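Local coordinates for protein G/U mismatch-specific DNA glycosylase (Deinococcus radiodurans, PDB 2C2Q) that is a DNA-repair protein of the uracil-DNA glycosylase superfamily, a mismatch-specific member with an alpha/beta core in which helices flank a central beta sheet, at residues R43-N48 with L82-K87; P49-W54 with P158-L163; R116-T121 with A150-W155. The protein carries 1 engineered substitution. All blocks are in the same frame, centred on the assembly; numbering follows the deposited sequence.

Contact 1: R43-N48 with L82-K87; sequences RAYYAN and LTDVAK
Tyr45 and Leu82 mark the closest approach of the two backbones, with their CA atoms 8.4 Å apart, so an irregular loop meets the outermost strand 80-84 through side chains and not through sheet pairing. Leu82 brings CD1 over one face of the Tyr45 ring, 3.9 Å from the centroid and 19° off the ring normal, which meets the geometry of a CH-pi contact. The methyl is displaced toward the CG side of the ring, where CG is 3.7 Å away. With CG of Tyr45 beside the backbone N (chi1 -77°), the ring reaches across strand 80-84 and its hydroxyl arrives near Lys87. Here Tyr45 OH and Lys87 NZ are 2.8 Å apart, yet each has another partner: the hydroxyl bonds to Pro19 O, while the ammonium joins Asp20 in a salt bridge and Val18 O in a hydrogen bond. Asp84 comes at the same ring obliquely, its OD2 3.7 Å from Tyr45 CE1. Tyr46 meets Leu82 CD2 with its ring edge, and its OH bonds to Thr121 and to a water at 2.6 Å; that water donates to Thr83 O over 3.0 Å. The chemistry is thus divided: an aliphatic-aromatic centre is flanked by a charged, hydrogen-bonded cluster at one end and a water bridge at the other, so the two tyrosine hydroxyls and the Lys87 ammonium are given partners within a buried contact.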
loop_
_atom_site.group_PDB
_atom_site.type_symbol
_atom_site.label_atom_id
_atom_site.label_comp_id
_atom_site.label_asym_id
_atom_site.label_seq_id
_atom_site.Cartn_x
_atom_site.Cartn_y
_atom_site.Cartn_z
ATOM N N ARG A 43 2.202 -12.408 -10.784
ATOM C CA ARG A 43 0.902 -11.744 -10.775
ATOM C C ARG A 43 0.411 -11.675 -9.308
ATOM O O ARG A 43 -0.694 -12.090 -8.977
ATOM C CB ARG A 43 -0.140 -12.485 -11.679
ATOM C CG ARG A 43 0.172 -12.218 -13.173
ATOM C CD ARG A 43 -0.871 -12.854 -14.073
ATOM N NE ARG A 43 -0.404 -13.029 -15.450
ATOM C CZ ARG A 43 -1.043 -13.746 -16.394
ATOM N NH1 ARG A 43 -2.189 -14.363 -16.136
ATOM N NH2 ARG A 43 -0.525 -13.848 -17.618
ATOM N N ALA A 44 1.249 -11.149 -8.417
ATOM C CA ALA A 44 0.880 -11.040 -6.990
ATOM C C ALA A 44 1.538 -9.757 -6.416
ATOM O O ALA A 44 2.029 -8.898 -7.193
ATOM C CB ALA A 44 1.328 -12.335 -6.233
ATOM N N TYR A 45 1.541 -9.614 -5.080
ATOM C CA TYR A 45 2.162 -8.449 -4.433
ATOM C C TYR A 45 3.230 -8.952 -3.506
ATOM O O TYR A 45 3.004 -9.998 -2.891
ATOM C CB TYR A 45 1.128 -7.654 -3.633
ATOM C CG TYR A 45 0.211 -6.772 -4.486
ATOM C CD1 TYR A 45 0.409 -5.377 -4.576
ATOM C CD2 TYR A 45 -0.843 -7.357 -5.210
ATOM C CE1 TYR A 45 -0.491 -4.565 -5.375
ATOM C CE2 TYR A 45 -1.698 -6.576 -5.994
ATOM C CZ TYR A 45 -1.510 -5.185 -6.062
ATOM O OH TYR A 45 -2.385 -4.400 -6.811
ATOM N N TYR A 46 4.292 -8.150 -3.368
ATOM C CA TYR A 46 5.420 -8.377 -2.423
ATOM C C TYR A 46 5.802 -9.852 -2.435
ATOM O O TYR A 46 5.858 -10.516 -1.352
ATOM C CB TYR A 46 4.995 -7.902 -1.019
ATOM C CG TYR A 46 4.537 -6.473 -1.022
ATOM C CD1 TYR A 46 5.466 -5.395 -1.073
ATOM C CD2 TYR A 46 3.180 -6.176 -0.997
ATOM C CE1 TYR A 46 5.023 -4.080 -1.114
ATOM C CE2 TYR A 46 2.707 -4.861 -1.025
ATOM C CZ TYR A 46 3.625 -3.794 -1.099
ATOM O OH TYR A 46 3.224 -2.488 -1.143
ATOM N N ALA A 47 6.030 -10.371 -3.661
ATOM C CA ALA A 47 6.267 -11.785 -3.874
ATOM C C ALA A 47 7.739 -12.222 -3.719
ATOM O O ALA A 47 8.015 -13.431 -3.707
ATOM C CB ALA A 47 5.694 -12.257 -5.261
ATOM N N ASN A 48 8.665 -11.267 -3.671
ATOM C CA ASN A 48 10.081 -11.580 -3.420
ATOM C C ASN A 48 10.115 -12.203 -2.036
ATOM O O ASN A 48 9.624 -11.639 -1.061
ATOM C CB ASN A 48 10.933 -10.327 -3.480
ATOM C CG ASN A 48 12.397 -10.595 -3.141
ATOM O OD1 ASN A 48 12.695 -11.435 -2.288
ATOM N ND2 ASN A 48 13.293 -9.897 -3.799
ATOM N N LEU A 82 -5.192 -3.142 -1.807
ATOM C CA LEU A 82 -3.858 -3.016 -2.351
ATOM C C LEU A 82 -3.908 -2.279 -3.675
ATOM O O LEU A 82 -4.834 -2.515 -4.514
ATOM C CB LEU A 82 -3.206 -4.382 -2.655
ATOM C CG LEU A 82 -2.893 -5.287 -1.446
ATOM C CD1 LEU A 82 -2.524 -6.636 -1.958
ATOM C CD2 LEU A 82 -1.698 -4.566 -0.672
ATOM N N THR A 83 -2.932 -1.433 -3.865
ATOM C CA THR A 83 -2.594 -0.908 -5.216
ATOM C C THR A 83 -1.131 -0.392 -5.203
ATOM O O THR A 83 -0.451 -0.548 -4.201
ATOM C CB THR A 83 -3.605 0.187 -5.669
ATOM O OG1 THR A 83 -3.300 0.617 -7.013
ATOM C CG2 THR A 83 -3.529 1.457 -4.773
ATOM N N ASP A 84 -0.693 0.261 -6.272
ATOM C CA ASP A 84 0.646 0.832 -6.366
ATOM C C ASP A 84 0.586 2.141 -7.129
ATOM O O ASP A 84 -0.313 2.339 -7.941
ATOM C CB ASP A 84 1.565 -0.102 -7.145
ATOM C CG ASP A 84 1.963 -1.360 -6.357
ATOM O OD1 ASP A 84 2.230 -1.284 -5.117
ATOM O OD2 ASP A 84 2.111 -2.469 -6.930
ATOM N N VAL A 85 1.592 2.972 -6.950
ATOM C CA VAL A 85 1.626 4.241 -7.699
ATOM C C VAL A 85 1.854 3.976 -9.181
ATOM O O VAL A 85 1.309 4.675 -10.051
ATOM C CB VAL A 85 2.698 5.185 -7.106
ATOM C CG1 VAL A 85 2.684 6.561 -7.808
ATOM C CG2 VAL A 85 2.504 5.348 -5.561
ATOM N N ALA A 86 2.683 2.983 -9.491
ATOM C CA ALA A 86 2.935 2.543 -10.866
ATOM C C ALA A 86 2.327 1.132 -11.103
ATOM O O ALA A 86 2.715 0.152 -10.434
ATOM C CB ALA A 86 4.399 2.537 -11.141
ATOM N N LYS A 87 1.386 1.031 -12.043
ATOM C CA LYS A 87 0.657 -0.216 -12.239
ATOM C C LYS A 87 1.007 -0.971 -13.553
ATOM O O LYS A 87 0.650 -2.113 -13.715
ATOM C CB LYS A 87 -0.828 0.079 -12.236
ATOM C CG LYS A 87 -1.394 0.405 -10.854
ATOM C CD LYS A 87 -1.252 -0.770 -9.821
ATOM C CE LYS A 87 -1.895 -2.049 -10.333
ATOM N NZ LYS A 87 -2.114 -3.090 -9.250
HETATM O O HOH W 1 0.896 -2.438 -2.375
#

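Contact 2: P49-W54 with P158-L163; sequences PENKFW and PSTSPL
Asn51 and Thr160 meet where a side-chain cap leads into helix 53-59, against a loop that probably corresponds to the second signature loop of the uracil-DNA glycosylase superfamily. In the tight part, Asn51 OD1 accepts two bonds. Phe53 N donates to Asn51 OD1 in its carbonyl plane at 2.9 Å, a capping bond, whereas Thr160 OG1 donates to the same Asn51 OD1 over 2.7 Å from a position tilted 21° out of that plane. Swinging CG away from the backbone N (chi1 -170°) turns the amide of Asn51 across the Thr160 side chain, so one oxygen serves both the helix start and the opposing loop. The backbones are joined next to it: Lys52 N donates to Thr160 O, nearly straight at 170°, and Thr160 CB packs 3.4 Å from Phe53 N. Toward solvent the fit is looser: Glu50 touches Pro162 CG with its CB at 3.8 Å, and its extended chain carries the carboxylate past the proline. On the side of the buried Lys52, by contrast, Ser159 OG accepts from Ser161 N in an ST turn. Lys52 NZ, hydrogen-bonded to His165, also gives a weak bond to a water, which donates to Ser159 O at 2.8 Å and Ser161 O at 2.7 Å.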
loop_
_atom_site.group_PDB
_atom_site.type_symbol
_atom_site.label_atom_id
_atom_site.label_comp_id
_atom_site.label_asym_id
_atom_site.label_seq_id
_atom_site.Cartn_x
_atom_site.Cartn_y
_atom_site.Cartn_z
ATOM N N PRO A 49 10.627 -13.421 -1.962
ATOM C CA PRO A 49 10.520 -14.179 -0.725
ATOM C C PRO A 49 11.264 -13.517 0.450
ATOM O O PRO A 49 10.963 -13.845 1.578
ATOM C CB PRO A 49 11.184 -15.516 -1.062
ATOM C CG PRO A 49 11.198 -15.583 -2.543
ATOM C CD PRO A 49 11.311 -14.156 -3.050
ATOM N N GLU A 50 12.209 -12.611 0.191
ATOM C CA GLU A 50 12.934 -11.873 1.263
ATOM C C GLU A 50 12.256 -10.531 1.625
ATOM O O GLU A 50 12.734 -9.785 2.503
ATOM C CB GLU A 50 14.375 -11.624 0.853
ATOM C CG GLU A 50 15.139 -12.923 0.642
ATOM C CD GLU A 50 16.603 -12.682 0.368
ATOM O OE1 GLU A 50 16.922 -12.054 -0.669
ATOM O OE2 GLU A 50 17.443 -13.118 1.199
ATOM N N ASN A 51 11.203 -10.163 0.879
ATOM C CA ASN A 51 10.449 -8.973 1.203
ATOM C C ASN A 51 9.646 -9.282 2.466
ATOM O O ASN A 51 8.987 -10.320 2.517
ATOM C CB ASN A 51 9.485 -8.573 0.037
ATOM C CG ASN A 51 8.887 -7.206 0.281
ATOM O OD1 ASN A 51 8.164 -7.020 1.268
ATOM N ND2 ASN A 51 9.220 -6.219 -0.565
ATOM N N LYS A 52 9.688 -8.395 3.477
ATOM C CA LYS A 52 9.094 -8.679 4.814
ATOM C C LYS A 52 7.584 -8.361 4.893
ATOM O O LYS A 52 6.976 -8.507 5.943
ATOM C CB LYS A 52 9.772 -7.824 5.929
ATOM C CG LYS A 52 11.269 -7.955 5.998
ATOM C CD LYS A 52 11.814 -7.214 7.271
ATOM C CE LYS A 52 12.642 -6.048 6.805
ATOM N NZ LYS A 52 13.871 -6.499 6.135
ATOM N N PHE A 53 6.952 -7.907 3.775
ATOM C CA PHE A 53 5.590 -7.421 3.873
ATOM C C PHE A 53 4.599 -8.447 4.486
ATOM O O PHE A 53 3.864 -8.078 5.430
ATOM C CB PHE A 53 5.110 -7.084 2.452
ATOM C CG PHE A 53 3.708 -6.525 2.401
ATOM C CD1 PHE A 53 3.444 -5.176 2.609
ATOM C CD2 PHE A 53 2.634 -7.370 2.022
ATOM C CE1 PHE A 53 2.120 -4.680 2.500
ATOM C CE2 PHE A 53 1.337 -6.864 1.934
ATOM C CZ PHE A 53 1.082 -5.557 2.176
ATOM N N TRP A 54 4.497 -9.652 3.924
ATOM C CA TRP A 54 3.497 -10.666 4.367
ATOM C C TRP A 54 3.716 -11.099 5.842
ATOM O O TRP A 54 2.766 -11.085 6.628
ATOM C CB TRP A 54 3.409 -11.841 3.436
ATOM C CG TRP A 54 2.925 -11.406 2.081
ATOM C CD1 TRP A 54 3.653 -11.373 0.951
ATOM C CD2 TRP A 54 1.608 -10.865 1.745
ATOM N NE1 TRP A 54 2.889 -10.891 -0.104
ATOM C CE2 TRP A 54 1.651 -10.525 0.355
ATOM C CE3 TRP A 54 0.428 -10.604 2.474
ATOM C CZ2 TRP A 54 0.533 -10.041 -0.338
ATOM C CZ3 TRP A 54 -0.688 -10.079 1.789
ATOM C CH2 TRP A 54 -0.616 -9.801 0.392
ATOM N N PRO A 158 7.972 2.240 6.744
ATOM C CA PRO A 158 9.332 1.811 6.333
ATOM C C PRO A 158 9.213 0.686 5.330
ATOM O O PRO A 158 8.473 -0.268 5.560
ATOM C CB PRO A 158 9.968 1.312 7.650
ATOM C CG PRO A 158 9.205 2.063 8.759
ATOM C CD PRO A 158 7.748 2.008 8.190
ATOM N N SER A 159 9.944 0.809 4.219
ATOM C CA SER A 159 9.948 -0.280 3.191
ATOM C C SER A 159 10.293 -1.672 3.766
ATOM O O SER A 159 11.213 -1.814 4.595
ATOM C CB SER A 159 10.852 0.113 2.017
ATOM O OG SER A 159 10.998 -0.972 1.159
ATOM N N THR A 160 9.542 -2.695 3.344
ATOM C CA THR A 160 9.795 -4.075 3.696
ATOM C C THR A 160 10.720 -4.736 2.668
ATOM O O THR A 160 10.941 -5.929 2.729
ATOM C CB THR A 160 8.486 -4.855 3.824
ATOM O OG1 THR A 160 7.743 -4.698 2.593
ATOM C CG2 THR A 160 7.591 -4.262 4.950
ATOM N N SER A 161 11.215 -3.957 1.698
ATOM C CA SER A 161 12.075 -4.508 0.673
ATOM C C SER A 161 13.439 -4.910 1.268
ATOM O O SER A 161 13.859 -4.297 2.263
ATOM C CB SER A 161 12.147 -3.508 -0.466
ATOM O OG SER A 161 13.486 -3.133 -0.642
ATOM N N PRO A 162 14.077 -5.956 0.718
ATOM C CA PRO A 162 15.300 -6.521 1.314
ATOM C C PRO A 162 16.406 -5.483 1.447
ATOM O O PRO A 162 17.095 -5.476 2.481
ATOM C CB PRO A 162 15.676 -7.672 0.362
ATOM C CG PRO A 162 14.448 -7.999 -0.364
ATOM C CD PRO A 162 13.645 -6.714 -0.476
ATOM N N LEU A 163 16.518 -4.599 0.458
ATOM C CA LEU A 163 17.429 -3.446 0.448
ATOM C C LEU A 163 17.208 -2.448 1.609
ATOM O O LEU A 163 17.873 -1.383 1.660
ATOM C CB LEU A 163 17.234 -2.661 -0.872
ATOM C CG LEU A 163 17.947 -3.006 -2.191
ATOM C CD1 LEU A 163 16.933 -3.045 -3.325
ATOM C CD2 LEU A 163 19.086 -2.015 -2.545
HETATM O O HOH W 2 13.205 -3.716 4.783
#

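Contact 3: R116-T121 with A150-W155; sequences RIVAFT and AETELW
Glu151 O is gripped by the Arg116 guanidinium: NE donates to it over 3.0 Å at 164°, and NH2 adds a weak, more bent bond. The arginine chain bends at chi2 and chi3, bringing the group round to the loop; the oxygen sits at the guanidinium edge, near its plane. From there the backbones run together, their strand axes 15° apart. Glu153 N donates to Arg116 O, Val118 N to Glu153 O at 2.8 Å, Trp155 N to Val118 O at 2.9 Å and Phe120 N to Trp155 O. This alternation, in which Val118 bonds through its N and O to two residues flanking Leu154, is the ladder of parallel strands; 117-120 and 153-156 are neighbours in the central sheet of the alpha/beta fold, with 28-32 beyond the former. On the face carrying Ile117, Ala119, Glu153 and Trp155, which helix 171-188 covers, Ile117 CG2 lies obliquely to the indole, 3.6 Å from Trp155 CD1. The indole is held by Trp155 NE1, which bonds to Glu153 OE2 over 2.9 Å at 176°, in the ring plane but from above the carboxylate plane; Glu153 OE1 makes a salt bridge with Arg179. On the other side of the sheet Val118 CG2 meets Thr152 CG2 at 3.7 Å, and Leu154 CD2 abuts the edge of the Phe120 ring, 3.6 Å from CE2.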
loop_
_atom_site.group_PDB
_atom_site.type_symbol
_atom_site.label_atom_id
_atom_site.label_comp_id
_atom_site.label_asym_id
_atom_site.label_seq_id
_atom_site.Cartn_x
_atom_site.Cartn_y
_atom_site.Cartn_z
ATOM N N ARG A 116 -10.568 3.885 4.846
ATOM C CA ARG A 116 -10.341 4.691 6.083
ATOM C C ARG A 116 -8.880 5.167 6.168
ATOM O O ARG A 116 -8.614 6.265 6.691
ATOM C CB ARG A 116 -10.734 3.915 7.339
ATOM C CG ARG A 116 -12.287 3.624 7.482
ATOM C CD ARG A 116 -13.210 4.837 7.255
ATOM N NE ARG A 116 -12.759 6.022 7.955
ATOM C CZ ARG A 116 -12.961 6.257 9.258
ATOM N NH1 ARG A 116 -13.650 5.373 10.012
ATOM N NH2 ARG A 116 -12.438 7.365 9.803
ATOM N N ILE A 117 -7.961 4.345 5.643
ATOM C CA ILE A 117 -6.528 4.664 5.700
ATOM C C ILE A 117 -5.909 4.336 4.356
ATOM O O ILE A 117 -6.286 3.318 3.752
ATOM C CB ILE A 117 -5.797 3.870 6.786
ATOM C CG1 ILE A 117 -6.442 4.119 8.193
ATOM C CG2 ILE A 117 -4.308 4.275 6.756
ATOM C CD1 ILE A 117 -6.086 3.030 9.154
ATOM N N VAL A 118 -5.057 5.243 3.861
ATOM C CA VAL A 118 -4.119 4.884 2.762
ATOM C C VAL A 118 -2.718 4.886 3.380
ATOM O O VAL A 118 -2.304 5.912 3.909
ATOM C CB VAL A 118 -4.232 5.884 1.581
ATOM C CG1 VAL A 118 -3.090 5.606 0.497
ATOM C CG2 VAL A 118 -5.584 5.692 0.944
ATOM N N ALA A 119 -2.010 3.752 3.334
ATOM C CA ALA A 119 -0.673 3.694 3.958
ATOM C C ALA A 119 0.326 3.347 2.843
ATOM O O ALA A 119 0.199 2.311 2.201
ATOM C CB ALA A 119 -0.600 2.676 5.086
ATOM N N PHE A 120 1.208 4.297 2.525
ATOM C CA PHE A 120 2.307 4.031 1.578
ATOM C C PHE A 120 3.309 3.101 2.226
ATOM O O PHE A 120 3.707 3.300 3.393
ATOM C CB PHE A 120 2.992 5.330 1.121
ATOM C CG PHE A 120 2.062 6.199 0.328
ATOM C CD1 PHE A 120 1.938 5.995 -1.052
ATOM C CD2 PHE A 120 1.208 7.104 0.966
ATOM C CE1 PHE A 120 1.055 6.731 -1.828
ATOM C CE2 PHE A 120 0.308 7.851 0.172
ATOM C CZ PHE A 120 0.249 7.664 -1.203
ATOM N N THR A 121 3.667 2.038 1.517
ATOM C CA THR A 121 4.624 1.042 2.086
ATOM C C THR A 121 6.084 1.409 1.841
ATOM O O THR A 121 6.967 0.592 2.040
ATOM C CB THR A 121 4.332 -0.376 1.536
ATOM O OG1 THR A 121 4.530 -0.359 0.089
ATOM C CG2 THR A 121 2.817 -0.716 1.766
ATOM N N ALA A 150 -11.481 13.426 4.134
ATOM C CA ALA A 150 -11.021 13.751 5.476
ATOM C C ALA A 150 -11.054 12.511 6.341
ATOM O O ALA A 150 -10.365 12.429 7.381
ATOM C CB ALA A 150 -11.954 14.784 6.106
ATOM N N GLU A 151 -11.884 11.548 5.936
ATOM C CA GLU A 151 -12.037 10.360 6.789
ATOM C C GLU A 151 -11.046 9.323 6.296
ATOM O O GLU A 151 -11.004 8.190 6.844
ATOM C CB GLU A 151 -13.484 9.860 6.822
ATOM C CG GLU A 151 -14.339 10.717 7.782
ATOM C CD GLU A 151 -15.840 10.573 7.577
ATOM O OE1 GLU A 151 -16.274 10.449 6.398
ATOM O OE2 GLU A 151 -16.579 10.608 8.625
ATOM N N THR A 152 -10.231 9.754 5.332
ATOM C CA THR A 152 -9.093 8.923 4.769
ATOM C C THR A 152 -7.746 9.450 5.299
ATOM O O THR A 152 -7.225 10.410 4.810
ATOM C CB THR A 152 -9.029 8.954 3.202
ATOM O OG1 THR A 152 -10.217 8.369 2.640
ATOM C CG2 THR A 152 -7.849 8.023 2.682
ATOM N N GLU A 153 -7.246 8.797 6.318
ATOM C CA GLU A 153 -5.947 9.126 6.922
ATOM C C GLU A 153 -4.834 8.605 6.019
ATOM O O GLU A 153 -5.018 7.631 5.285
ATOM C CB GLU A 153 -5.788 8.329 8.198
ATOM C CG GLU A 153 -6.638 8.625 9.398
ATOM C CD GLU A 153 -6.366 7.564 10.480
ATOM O OE1 GLU A 153 -7.327 6.961 10.927
ATOM O OE2 GLU A 153 -5.169 7.306 10.910
ATOM N N LEU A 154 -3.648 9.208 6.132
ATOM C CA LEU A 154 -2.544 8.876 5.199
ATOM C C LEU A 154 -1.333 8.527 6.057
ATOM O O LEU A 154 -1.021 9.215 7.045
ATOM C CB LEU A 154 -2.281 10.077 4.330
ATOM C CG LEU A 154 -1.566 10.106 2.974
ATOM C CD1 LEU A 154 -1.918 11.445 2.402
ATOM C CD2 LEU A 154 -0.043 9.928 3.091
ATOM N N TRP A 155 -0.639 7.448 5.702
ATOM C CA TRP A 155 0.422 6.925 6.553
ATOM C C TRP A 155 1.580 6.632 5.629
ATOM O O TRP A 155 1.388 6.370 4.422
ATOM C CB TRP A 155 -0.001 5.601 7.234
ATOM C CG TRP A 155 -0.879 5.770 8.500
ATOM C CD1 TRP A 155 -2.092 6.399 8.596
ATOM C CD2 TRP A 155 -0.583 5.284 9.815
ATOM N NE1 TRP A 155 -2.590 6.311 9.880
ATOM C CE2 TRP A 155 -1.675 5.652 10.661
ATOM C CE3 TRP A 155 0.501 4.585 10.379
ATOM C CZ2 TRP A 155 -1.708 5.335 12.039
ATOM C CZ3 TRP A 155 0.461 4.261 11.751
ATOM C CH2 TRP A 155 -0.635 4.675 12.570
HETATM O O HOH W 3 -9.731 7.836 8.904
#

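Segments 43-48 and 49-54 are consecutive, so contacts 1 and 2 adjoin, their centres about 12 Å apart; they are joined by a probable hydrogen bond, Tyr45 O to Trp54 NE1 at 2.9 Å, and by stacking of Tyr46 on Phe53. Contact 3 lies across the chain's centre from both, about 18 Å from the centre of contact 1 and 20 Å from that of contact 2. Its end nevertheless reaches them through Thr121, the partner of Tyr46, whose CG2 packs 4.1 Å from Phe53 CE1. Contacts 1 and 3 engage the same sheet. An acetate ion, probably from the crystallisation liquor, is modelled very close to Asp84 of contact 1; it may mark a pocket, but the approach is too short to rely on.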